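Local structure of EDD domain protein, DegV family (3JR7) at residues Val26-Glu31 with Val45-Gln50. The protein is of unknown function but belongs to the DegV family, whose members probably bind lipids such as fatty acids. Residues are numbered along the deposited sequence; the frame is centred on the assembly and turned at random.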
ATOM      1  N   VAL A  26       3.909   1.018   9.939  1.00 18.72           N
ATOM      2  CA  VAL A  26       3.211   0.739   8.699  1.00 18.76           C
ATOM      3  C   VAL A  26       2.836  -0.724   8.698  1.00 19.20           C
ATOM      4  O   VAL A  26       3.678  -1.572   9.042  1.00 20.32           O
ATOM      5  CB  VAL A  26       4.127   1.047   7.506  1.00 18.45           C
ATOM      6  CG1 VAL A  26       3.353   0.884   6.171  1.00 16.66           C
ATOM      7  CG2 VAL A  26       4.696   2.462   7.642  1.00 19.40           C
ATOM      8  N   ASP A  27       1.592  -1.073   8.347  1.00 19.56           N
ATOM      9  CA  ASP A  27       1.288  -2.486   8.237  1.00 19.90           C
ATOM     10  C   ASP A  27       2.067  -3.074   7.057  1.00 20.47           C
ATOM     11  O   ASP A  27       2.590  -2.342   6.216  1.00 19.99           O
ATOM     12  CB  ASP A  27      -0.219  -2.813   8.199  1.00 21.11           C
ATOM     13  CG  ASP A  27      -0.923  -2.362   6.915  1.00 21.40           C
ATOM     14  OD1 ASP A  27      -0.325  -2.359   5.806  1.00 23.86           O
ATOM     15  OD2 ASP A  27      -2.136  -2.097   7.021  1.00 21.76           O
ATOM     16  N   SER A  28       2.207  -4.401   7.038  1.00 20.96           N
ATOM     17  CA  SER A  28       3.245  -5.025   6.192  1.00 21.77           C
ATOM     18  C   SER A  28       2.904  -4.914   4.693  1.00 21.63           C
ATOM     19  O   SER A  28       3.735  -5.099   3.849  1.00 21.76           O
ATOM     20  CB  SER A  28       3.445  -6.473   6.595  1.00 22.15           C
ATOM     21  OG  SER A  28       2.288  -7.212   6.360  1.00 17.95           O
ATOM     22  N   CYS A  29       1.672  -4.559   4.379  1.00 21.67           N
ATOM     23  CA  CYS A  29       1.305  -4.341   2.976  1.00 21.27           C
ATOM     24  C   CYS A  29       2.141  -3.225   2.367  1.00 20.62           C
ATOM     25  O   CYS A  29       2.563  -3.308   1.202  1.00 21.09           O
ATOM     26  CB  CYS A  29      -0.196  -4.068   2.833  1.00 21.06           C
ATOM     27  SG  CYS A  29      -0.692  -4.005   1.108  1.00 21.12           S
ATOM     28  N   GLY A  30       2.437  -2.212   3.165  1.00 20.14           N
ATOM     29  CA  GLY A  30       3.171  -1.069   2.691  1.00 21.06           C
ATOM     30  C   GLY A  30       4.635  -1.376   2.554  1.00 22.23           C
ATOM     31  O   GLY A  30       5.291  -1.600   3.581  1.00 21.25           O
ATOM     32  N   GLU A  31       5.167  -1.336   1.321  1.00 22.27           N
ATOM     33  CA  GLU A  31       6.564  -1.719   1.092  1.00 23.64           C
ATOM     34  C   GLU A  31       7.525  -0.688   1.665  1.00 23.94           C
ATOM     35  O   GLU A  31       7.194   0.459   1.689  1.00 23.70           O
ATOM     36  CB  GLU A  31       6.861  -1.878  -0.424  1.00 23.78           C
ATOM     37  CG  GLU A  31       6.194  -3.025  -1.142  1.00 23.68           C
ATOM     38  CD  GLU A  31       4.709  -2.846  -1.377  1.00 23.76           C
ATOM     39  OE1 GLU A  31       4.204  -1.683  -1.337  1.00 23.55           O
ATOM     40  OE2 GLU A  31       4.055  -3.882  -1.627  1.00 24.60           O
ATOM     41  N   VAL A  45       4.284  -3.667  11.130  1.00 22.37           N
ATOM     42  CA  VAL A  45       3.435  -4.582  11.877  1.00 23.85           C
ATOM     43  C   VAL A  45       2.867  -5.563  10.876  1.00 23.73           C
ATOM     44  O   VAL A  45       2.193  -5.164   9.896  1.00 24.80           O
ATOM     45  CB  VAL A  45       2.332  -3.825  12.667  1.00 24.30           C
ATOM     46  CG1 VAL A  45       1.329  -4.764  13.277  1.00 25.69           C
ATOM     47  CG2 VAL A  45       2.996  -3.006  13.768  1.00 23.75           C
ATOM     48  N   ALA A  46       3.162  -6.847  11.086  1.00 24.06           N
ATOM     49  CA  ALA A  46       2.920  -7.885  10.082  1.00 23.75           C
ATOM     50  C   ALA A  46       1.497  -8.366  10.056  1.00 24.18           C
ATOM     51  O   ALA A  46       0.860  -8.559  11.119  1.00 23.95           O
ATOM     52  CB  ALA A  46       3.878  -9.085  10.321  1.00 24.90           C
ATOM     53  N   LEU A  47       0.980  -8.533   8.840  1.00 22.63           N
ATOM     54  CA  LEU A  47      -0.245  -9.278   8.632  1.00 22.77           C
ATOM     55  C   LEU A  47       0.049 -10.766   8.521  1.00 23.57           C
ATOM     56  O   LEU A  47       1.208 -11.168   8.406  1.00 23.53           O
ATOM     57  CB  LEU A  47      -0.950  -8.812   7.346  1.00 22.37           C
ATOM     58  CG  LEU A  47      -1.776  -7.544   7.460  1.00 20.83           C
ATOM     59  CD1 LEU A  47      -0.913  -6.267   7.283  1.00 20.81           C
ATOM     60  CD2 LEU A  47      -2.962  -7.595   6.486  1.00 18.06           C
ATOM     61  N   GLY A  48      -1.005 -11.572   8.555  1.00 24.81           N
ATOM     62  CA  GLY A  48      -0.896 -13.037   8.339  1.00 24.80           C
ATOM     63  C   GLY A  48      -1.313 -13.453   6.945  1.00 25.46           C
ATOM     64  O   GLY A  48      -2.158 -12.814   6.338  1.00 24.29           O
ATOM     65  N   ILE A  49      -0.722 -14.541   6.431  1.00 26.33           N
ATOM     66  CA  ILE A  49      -1.131 -15.108   5.144  1.00 27.48           C
ATOM     67  C   ILE A  49      -1.374 -16.582   5.382  1.00 27.90           C
ATOM     68  O   ILE A  49      -0.579 -17.220   6.026  1.00 28.18           O
ATOM     69  CB  ILE A  49      -0.061 -14.943   4.051  1.00 27.69           C
ATOM     70  CG1 ILE A  49       0.139 -13.477   3.690  1.00 27.81           C
ATOM     71  CG2 ILE A  49      -0.414 -15.775   2.755  1.00 26.43           C
ATOM     72  CD1 ILE A  49       1.558 -13.196   3.181  1.00 27.53           C
ATOM     73  N   GLN A  50      -2.484 -17.070   4.865  1.00 28.98           N
ATOM     74  CA  GLN A  50      -2.902 -18.465   5.008  1.00 30.12           C
ATOM     75  C   GLN A  50      -3.214 -19.092   3.640  1.00 29.67           C
ATOM     76  O   GLN A  50      -4.100 -18.631   2.923  1.00 29.15           O
ATOM     77  CB  GLN A  50      -4.128 -18.522   5.925  1.00 30.51           C
ATOM     78  CG  GLN A  50      -3.841 -17.830   7.295  1.00 34.16           C
ATOM     79  CD  GLN A  50      -4.250 -16.334   7.365  1.00 36.16           C
ATOM     80  OE1 GLN A  50      -5.245 -15.919   6.759  1.00 41.99           O
ATOM     81  NE2 GLN A  50      -3.519 -15.553   8.159  1.00 34.67           N
TER
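With chi1 at 64°, the hydroxyl of Ser28 stands between its own backbone N and carbonyl carbon and is carried across to Leu47, while CG of Leu47, anti to the carbonyl carbon and beside the backbone N, together with a chi2 of 85° brings CD1 onto Ser28 OG and Asp27 CB. Ser28 OG accepts a nearly straight hydrogen bond from Leu47 N (3.1 Å, 175° at the hydrogen). The methyl CD1 of Leu47 settles against Asp27 CB at 3.6 Å, and it also lies 3.5 Å from Ser28 OG. That oxygen additionally bonds to OD2 of Asp58, whose backbone pairs with Leu47. Without the hydroxyl, as with an alanine here, Leu47 N and the Asp58 carboxylate would probably lose their shared partner, and the two segments would be tethered less firmly at this point. Before this point the two strands run parallel: Val45 N donates to Val26 O at 3.0 Å, and Asp27 CA makes a CA-H...O contact of 3.3 Å with Val45 O. Past Asp27 the chain leaves the sheet in a type I turn closed by Gly30 N on Asp27 O (3.1 Å), with a weak bond from Cys29 N to Asp27 OD1, while Asp27 OD2 bonds to Leu104 N and Ser111 OG. Leu47 also lines a pocket holding a polyether, probably a crystallisation additive, though such molecules often mark pockets. The contact thus joins strands 22-27 and 42-51 of a beta-alpha-beta unit where they separate, with helix 85-92 against Asp27 and Val45, helix 141-155 against Val26 and Cys29, and helix 283-289 against Cys29 and Leu47.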